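Histone fold protein (Methanopyrus kandleri, PDB 1F1E) packs two histone folds into one chain that pairs with a second copy of itself, and probably binds DNA as archaeal histones do. Local coordinates at residues Ala124-Glu129 against Glu141-Tyr146; Ala43-Ser48 against Lys64-Val69; Asp130-Lys133 against Glu138-Glu141. All coordinates share one frame; numbering follows the deposited sequence.

From the N terminus, the chain first closes contact 2, where 43-48 on the long helix 25-51 meets 64-69 on helix 60-70, closing a loop that contains strand 57-58. Only then does the second histone fold begin its own pair. Contact 1 joins the end of helix 102-129 to helix 137-147, and contact 3, nested inside it, ties the loop 130-133 to the start of that same helix; the two touch, share Glu-141 and have centres about 6 Å apart. Contact 2 stands apart, its centre about 24 Å from that of contact 1, and joins the equivalent pair of helices in the first fold, with different side chains. Contacts 1 and 2 both reach the second subunit.

Contact 1 of 3, residues Ala124-Glu129 against Glu141-Tyr146; sequences AEYADE and EKAITY
The phenol ring of Tyr-126 lies under the side chain of Lys-142; of the lysine's atoms, CB comes nearest. Lys-142 CB sits 3.9 Å from the centroid of the Tyr-126 ring and 22° off its normal, a CH-pi contact over one face displaced toward the rim. Farther along, Lys-142 CD comes within 3.9 Å of Tyr-126 CD1, so the aliphatic chain runs across the ring. Tyr-126 CE2 also lies 3.5 Å from the backbone nitrogen of Ala-143. The hydroxyl end reaches one helical turn on, with Tyr-126 OH 3.4 Å from Tyr-146 CD2, the two side chains crossing at about a right angle.

In the conformer described, the extended chain of Lys-142 carries its ammonium past the ring to a water that accepts from Lys-142 NZ at 2.9 Å and donates to Tyr-126 O at 2.6 Å. The short helical segments are 9.7 Å apart on their axes and inclined at 125°; they belong to the long and last helices of the second histone fold. Ala-143 also packs on Leu-119 and Lys-122 of helix 102-129, while Tyr-146 packs on Thr-145 of the second subunit. The lysine can thus work in two ways: its methylenes cover an aromatic face, and its charged end can reach a carbonyl of the other helix through water.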
loop_
_atom_site.group_PDB
_atom_site.type_symbol
_atom_site.label_atom_id
_atom_site.label_comp_id
_atom_site.label_asym_id
_atom_site.label_seq_id
_atom_site.Cartn_x
_atom_site.Cartn_y
_atom_site.Cartn_z
ATOM N N ALA A 124 -1.183 -0.487 -19.649
ATOM C CA ALA A 124 -1.928 -0.512 -20.903
ATOM C C ALA A 124 -2.852 0.697 -20.940
ATOM O O ALA A 124 -2.990 1.409 -21.962
ATOM C CB ALA A 124 -2.642 -1.819 -21.124
ATOM N N GLU A 125 -3.444 0.984 -19.795
ATOM C CA GLU A 125 -4.335 2.123 -19.704
ATOM C C GLU A 125 -3.589 3.420 -19.974
ATOM O O GLU A 125 -4.080 4.324 -20.666
ATOM C CB GLU A 125 -5.021 2.099 -18.324
ATOM C CG GLU A 125 -5.763 3.389 -18.022
ATOM C CD GLU A 125 -6.422 3.380 -16.657
ATOM O OE1 GLU A 125 -6.238 2.509 -15.790
ATOM O OE2 GLU A 125 -7.183 4.359 -16.476
ATOM N N TYR A 126 -2.368 3.540 -19.471
ATOM C CA TYR A 126 -1.583 4.751 -19.769
ATOM C C TYR A 126 -1.173 4.822 -21.230
ATOM O O TYR A 126 -1.161 5.910 -21.825
ATOM C CB TYR A 126 -0.397 4.826 -18.848
ATOM C CG TYR A 126 -0.706 5.248 -17.413
ATOM C CD1 TYR A 126 -1.401 6.464 -17.172
ATOM C CD2 TYR A 126 -0.369 4.486 -16.334
ATOM C CE1 TYR A 126 -1.668 6.803 -15.844
ATOM C CE2 TYR A 126 -0.633 4.850 -15.020
ATOM C CZ TYR A 126 -1.296 6.021 -14.781
ATOM O OH TYR A 126 -1.563 6.400 -13.502
ATOM N N ALA A 127 -0.852 3.667 -21.835
ATOM C CA ALA A 127 -0.546 3.738 -23.260
ATOM C C ALA A 127 -1.758 4.180 -24.056
ATOM O O ALA A 127 -1.666 4.948 -25.016
ATOM C CB ALA A 127 -0.107 2.365 -23.699
ATOM N N ASP A 128 -2.916 3.636 -23.710
ATOM C CA ASP A 128 -4.157 4.089 -24.354
ATOM C C ASP A 128 -4.295 5.582 -24.261
ATOM O O ASP A 128 -4.706 6.249 -25.197
ATOM C CB ASP A 128 -5.311 3.427 -23.606
ATOM C CG ASP A 128 -5.526 1.971 -23.970
ATOM O OD1 ASP A 128 -4.810 1.473 -24.884
ATOM O OD2 ASP A 128 -6.417 1.333 -23.358
ATOM N N GLU A 129 -3.935 6.148 -23.100
ATOM C CA GLU A 129 -4.197 7.560 -22.876
ATOM C C GLU A 129 -3.389 8.381 -23.866
ATOM O O GLU A 129 -3.829 9.461 -24.237
ATOM C CB GLU A 129 -3.876 8.013 -21.444
ATOM C CG GLU A 129 -4.985 7.724 -20.447
ATOM C CD GLU A 129 -4.594 8.091 -19.019
ATOM O OE1 GLU A 129 -3.555 8.782 -18.834
ATOM O OE2 GLU A 129 -5.330 7.710 -18.073
ATOM N N GLU A 141 6.322 2.905 -15.475
ATOM C CA GLU A 141 6.710 3.735 -14.360
ATOM C C GLU A 141 5.523 4.417 -13.684
ATOM O O GLU A 141 5.380 4.411 -12.455
ATOM C CB GLU A 141 7.693 4.828 -14.853
ATOM C CG GLU A 141 9.067 4.324 -15.221
ATOM C CD GLU A 141 9.900 5.278 -16.037
ATOM O OE1 GLU A 141 10.991 4.881 -16.436
ATOM O OE2 GLU A 141 9.452 6.423 -16.330
ATOM N N LYS A 142 4.627 4.927 -14.512
ATOM C CA LYS A 142 3.434 5.584 -13.966
ATOM C C LYS A 142 2.503 4.603 -13.273
ATOM O O LYS A 142 1.933 4.862 -12.210
ATOM C CB LYS A 142 2.672 6.267 -15.119
ATOM C CG LYS A 142 3.152 7.566 -15.708
ATOM C CD LYS A 142 2.205 7.905 -16.865
ATOM C CE LYS A 142 2.420 9.165 -17.668
ATOM N NZ LYS A 142 1.317 9.352 -18.674
ATOM N N ALA A 143 2.395 3.382 -13.898
ATOM C CA ALA A 143 1.606 2.349 -13.261
ATOM C C ALA A 143 2.133 1.933 -11.890
ATOM O O ALA A 143 1.368 1.753 -10.925
ATOM C CB ALA A 143 1.494 1.136 -14.176
ATOM N N ILE A 144 3.467 1.822 -11.773
ATOM C CA ILE A 144 4.100 1.528 -10.490
ATOM C C ILE A 144 3.824 2.608 -9.481
ATOM O O ILE A 144 3.433 2.284 -8.363
ATOM C CB ILE A 144 5.590 1.268 -10.751
ATOM C CG1 ILE A 144 5.879 -0.031 -11.492
ATOM C CG2 ILE A 144 6.357 1.320 -9.468
ATOM C CD1 ILE A 144 7.254 -0.165 -12.094
ATOM N N THR A 145 4.074 3.849 -9.902
ATOM C CA THR A 145 3.976 4.928 -8.916
ATOM C C THR A 145 2.550 5.059 -8.420
ATOM O O THR A 145 2.308 5.245 -7.235
ATOM C CB THR A 145 4.446 6.213 -9.600
ATOM O OG1 THR A 145 5.857 6.189 -9.691
ATOM C CG2 THR A 145 4.016 7.339 -8.707
ATOM N N TYR A 146 1.605 4.954 -9.351
ATOM C CA TYR A 146 0.214 5.176 -9.023
ATOM C C TYR A 146 -0.216 4.031 -8.143
ATOM O O TYR A 146 -0.721 4.200 -7.041
ATOM C CB TYR A 146 -0.591 5.268 -10.305
ATOM C CG TYR A 146 -2.021 5.633 -10.109
ATOM C CD1 TYR A 146 -2.960 4.636 -9.805
ATOM C CD2 TYR A 146 -2.501 6.939 -10.248
ATOM C CE1 TYR A 146 -4.289 4.917 -9.620
ATOM C CE2 TYR A 146 -3.819 7.250 -10.046
ATOM C CZ TYR A 146 -4.692 6.232 -9.740
ATOM O OH TYR A 146 -6.005 6.511 -9.566
HETATM O O HOH W 1 -0.262 8.078 -20.717
#

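Contact 2 of 3, residues Ala43-Ser48 against Lys64-Val69; sequences ANAAKS and KALADV
In the histone fold a long central helix is flanked by shorter ones, and the contact between Ala-45, Ala-46 and Leu-66 packs the last helix of the first fold, 60-70, on its central helix, 25-51. Leu-66 carries the whole of its own helix's side of the contact, setting a forked end against two small residues. One branch, CD2, meets the methyl of Ala-45, with Leu-66 CD2 3.4 Å from Ala-45 CB, closer than carbons usually pack. The other branch turns to the backbone: Leu-66 CD1 lies 3.4 Å from Ala-46 N, and the same methyl is 3.9 Å from Ala-46 CB. With CG anti to its own carbonyl carbon (chi1 -74°) and CD1 extending the chain (chi2 180°), CD2 branches off toward Ala-45, and the two methyls straddle the junction between the alanines.

The small methyls of Ala-45 and Ala-46 let the leucine come right up to the main chain of the long helix, and the CA atoms of Ala-46 and Leu-66 are 7.0 Å apart. All three residues are buried, and the side chains that meet are all apolar, though one methyl lies against a main-chain nitrogen. Shortening Leu-66 to an alanine would probably open a gap over Ala-45 and the backbone of Ala-46, leaving helix 60-70 with little grip here.

Val-42 and Val-49 of helix 25-51 also touch Leu-66, and Leu-111 of helix 102-129 packs on it from the second fold. Beyond, Ala-45 touches Val-69 of the second subunit, so the helix pair forms part of the dimer interface.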
loop_
_atom_site.group_PDB
_atom_site.type_symbol
_atom_site.label_atom_id
_atom_site.label_comp_id
_atom_site.label_asym_id
_atom_site.label_seq_id
_atom_site.Cartn_x
_atom_site.Cartn_y
_atom_site.Cartn_z
ATOM N N ALA A 43 6.593 -10.500 0.228
ATOM C CA ALA A 43 7.025 -11.579 1.126
ATOM C C ALA A 43 7.370 -11.029 2.518
ATOM O O ALA A 43 6.983 -11.614 3.561
ATOM C CB ALA A 43 8.191 -12.290 0.500
ATOM N N ASN A 44 8.061 -9.871 2.547
ATOM C CA ASN A 44 8.339 -9.237 3.837
ATOM C C ASN A 44 7.054 -8.809 4.520
ATOM O O ASN A 44 6.926 -8.954 5.733
ATOM C CB ASN A 44 9.297 -8.038 3.682
ATOM N N ALA A 45 6.116 -8.336 3.727
ATOM C CA ALA A 45 4.809 -7.958 4.310
ATOM C C ALA A 45 4.081 -9.139 4.867
ATOM O O ALA A 45 3.498 -9.040 5.947
ATOM C CB ALA A 45 3.997 -7.277 3.229
ATOM N N ALA A 46 4.149 -10.268 4.160
ATOM C CA ALA A 46 3.599 -11.508 4.653
ATOM C C ALA A 46 4.241 -11.891 5.980
ATOM O O ALA A 46 3.470 -12.283 6.863
ATOM C CB ALA A 46 3.816 -12.597 3.614
ATOM N N LYS A 47 5.545 -11.733 6.108
ATOM C CA LYS A 47 6.162 -12.022 7.402
ATOM C C LYS A 47 5.619 -11.069 8.477
ATOM O O LYS A 47 5.302 -11.504 9.597
ATOM C CB LYS A 47 7.669 -11.934 7.293
ATOM C CG LYS A 47 8.466 -12.050 8.571
ATOM C CD LYS A 47 8.356 -13.399 9.270
ATOM C CE LYS A 47 9.423 -13.475 10.368
ATOM N NZ LYS A 47 9.161 -14.706 11.153
ATOM N N SER A 48 5.493 -9.782 8.160
ATOM C CA SER A 48 4.966 -8.801 9.097
ATOM C C SER A 48 3.567 -9.220 9.535
ATOM O O SER A 48 3.296 -9.160 10.762
ATOM C CB SER A 48 4.924 -7.420 8.477
ATOM O OG SER A 48 6.230 -6.954 8.186
ATOM N N LYS A 64 -4.321 -13.268 2.248
ATOM C CA LYS A 64 -5.572 -12.595 1.949
ATOM C C LYS A 64 -5.616 -11.211 2.572
ATOM O O LYS A 64 -6.059 -10.207 1.966
ATOM C CB LYS A 64 -6.691 -13.516 2.421
ATOM N N ALA A 65 -5.110 -11.107 3.792
ATOM C CA ALA A 65 -5.009 -9.767 4.382
ATOM C C ALA A 65 -4.127 -8.849 3.558
ATOM O O ALA A 65 -4.525 -7.708 3.365
ATOM C CB ALA A 65 -4.492 -9.856 5.810
ATOM N N LEU A 66 -3.008 -9.277 3.013
ATOM C CA LEU A 66 -2.156 -8.399 2.252
ATOM C C LEU A 66 -2.860 -7.984 0.966
ATOM O O LEU A 66 -2.748 -6.860 0.513
ATOM C CB LEU A 66 -0.811 -9.016 1.824
ATOM C CG LEU A 66 0.332 -9.253 2.773
ATOM C CD1 LEU A 66 1.481 -9.872 2.024
ATOM C CD2 LEU A 66 0.703 -7.941 3.472
ATOM N N ALA A 67 -3.515 -8.918 0.321
ATOM C CA ALA A 67 -4.250 -8.567 -0.909
ATOM C C ALA A 67 -5.306 -7.527 -0.634
ATOM O O ALA A 67 -5.425 -6.641 -1.483
ATOM C CB ALA A 67 -4.887 -9.778 -1.549
ATOM N N ASP A 68 -5.964 -7.658 0.514
ATOM C CA ASP A 68 -7.067 -6.716 0.821
ATOM C C ASP A 68 -6.374 -5.410 1.080
ATOM O O ASP A 68 -6.785 -4.323 0.533
ATOM C CB ASP A 68 -8.057 -7.307 1.811
ATOM C CG ASP A 68 -8.038 -7.516 3.296
ATOM N N VAL A 69 -5.234 -5.298 1.764
ATOM C CA VAL A 69 -4.695 -3.964 1.982
ATOM C C VAL A 69 -3.973 -3.363 0.772
ATOM O O VAL A 69 -3.976 -2.154 0.524
ATOM C CB VAL A 69 -3.767 -3.784 3.206
ATOM C CG1 VAL A 69 -4.102 -4.758 4.342
ATOM C CG2 VAL A 69 -2.327 -3.824 2.705
#

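Contact 3 of 3, residues Asp130-Lys133 against Glu138-Glu141; sequences DGRK and EDVE
Arg-132 reaches from the loop to Asp-139, its CB directed toward helix 137-147. Its CG stands anti to the carbonyl carbon (chi1 -69°), the chain runs straight through CD, and a bend at chi3 then turns the guanidinium edge-on to two carboxylates. The first nitrogen met is NE, which turns back to its own loop: Arg-132 NE donates to Asp-130 OD2 at 2.7 Å, in the guanidinium plane but meeting the oxygen on its anti side, 22° out of the carboxylate plane.

The network stands beside the turn that ends helix 102-129. Gly-131, with positive phi, is the C-prime residue of a Schellman motif, with Arg-132 N turned back to Ala-127 O and Gly-131 N to Asp-128 O. The arginine therefore leaves the helix end from a fixed backbone position.

Past CZ, the two terminal nitrogens take Asp-139 end-on, one to each oxygen. Arg-132 NH1 lies 2.7 Å from Asp-139 OD2, and Arg-132 NH2 lies 2.9 Å from Asp-139 OD1. Both bonds are nearly straight and use syn lone pairs, and the two flat groups are only 9° from coplanar, as suits a bidentate salt bridge. Arg-132 NH2 has a further, weak bond to Asp-130 OD2 at 3.4 Å. Bonds on NE, NH1 and NH2 probably hold the group from turning, and its positive charge would favour ionised carboxylates.

On the aspartate side of the grip, Asp-139 OD2 also accepts from Gln-136 N, so the same oxygen serves the arginine and the backbone just before helix 137-147.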
loop_
_atom_site.group_PDB
_atom_site.type_symbol
_atom_site.label_atom_id
_atom_site.label_comp_id
_atom_site.label_asym_id
_atom_site.label_seq_id
_atom_site.Cartn_x
_atom_site.Cartn_y
_atom_site.Cartn_z
ATOM N N ASP A 130 -2.263 7.787 -24.236
ATOM C CA ASP A 130 -1.389 8.516 -25.160
ATOM C C ASP A 130 -1.582 8.056 -26.595
ATOM O O ASP A 130 -0.763 8.368 -27.454
ATOM C CB ASP A 130 0.045 8.333 -24.687
ATOM C CG ASP A 130 0.987 9.245 -25.460
ATOM O OD1 ASP A 130 0.497 10.350 -25.808
ATOM O OD2 ASP A 130 2.147 8.848 -25.722
ATOM N N GLY A 131 -2.659 7.334 -26.883
ATOM C CA GLY A 131 -2.953 6.783 -28.191
ATOM C C GLY A 131 -1.803 5.935 -28.695
ATOM O O GLY A 131 -1.393 6.052 -29.857
ATOM N N ARG A 132 -1.265 5.088 -27.800
ATOM C CA ARG A 132 -0.246 4.176 -28.319
ATOM C C ARG A 132 -0.648 2.708 -28.177
ATOM O O ARG A 132 -1.263 2.317 -27.198
ATOM C CB ARG A 132 1.107 4.380 -27.635
ATOM C CG ARG A 132 1.740 5.723 -28.022
ATOM C CD ARG A 132 3.082 5.822 -27.284
ATOM N NE ARG A 132 2.848 6.286 -25.927
ATOM C CZ ARG A 132 2.843 5.568 -24.814
ATOM N NH1 ARG A 132 3.058 4.270 -24.793
ATOM N NH2 ARG A 132 2.609 6.221 -23.691
ATOM N N LYS A 133 -0.256 1.961 -29.196
ATOM C CA LYS A 133 -0.289 0.507 -29.263
ATOM C C LYS A 133 0.835 -0.142 -28.476
ATOM O O LYS A 133 0.722 -1.347 -28.185
ATOM C CB LYS A 133 -0.198 0.092 -30.742
ATOM N N GLU A 138 7.605 4.509 -19.778
ATOM C CA GLU A 138 6.899 5.568 -19.012
ATOM C C GLU A 138 5.574 5.045 -18.537
ATOM O O GLU A 138 5.101 5.401 -17.462
ATOM C CB GLU A 138 6.616 6.858 -19.806
ATOM N N ASP A 139 4.893 4.192 -19.281
ATOM C CA ASP A 139 3.594 3.694 -18.831
ATOM C C ASP A 139 3.713 2.805 -17.630
ATOM O O ASP A 139 2.911 2.785 -16.713
ATOM C CB ASP A 139 3.036 2.860 -20.002
ATOM C CG ASP A 139 2.830 3.677 -21.268
ATOM O OD1 ASP A 139 2.448 4.862 -21.145
ATOM O OD2 ASP A 139 3.087 3.056 -22.336
ATOM N N VAL A 140 4.784 1.990 -17.649
ATOM C CA VAL A 140 5.063 1.111 -16.540
ATOM C C VAL A 140 5.472 1.891 -15.311
ATOM O O VAL A 140 4.984 1.605 -14.194
ATOM C CB VAL A 140 6.145 0.050 -16.828
ATOM C CG1 VAL A 140 6.191 -0.937 -15.658
ATOM C CG2 VAL A 140 5.883 -0.666 -18.128
ATOM N N GLU A 141 6.322 2.905 -15.475
ATOM C CA GLU A 141 6.710 3.735 -14.360
ATOM C C GLU A 141 5.523 4.417 -13.684
ATOM O O GLU A 141 5.380 4.411 -12.455
ATOM C CB GLU A 141 7.693 4.828 -14.853
ATOM C CG GLU A 141 9.067 4.324 -15.221
ATOM C CD GLU A 141 9.900 5.278 -16.037
ATOM O OE1 GLU A 141 10.991 4.881 -16.436
ATOM O OE2 GLU A 141 9.452 6.423 -16.330
#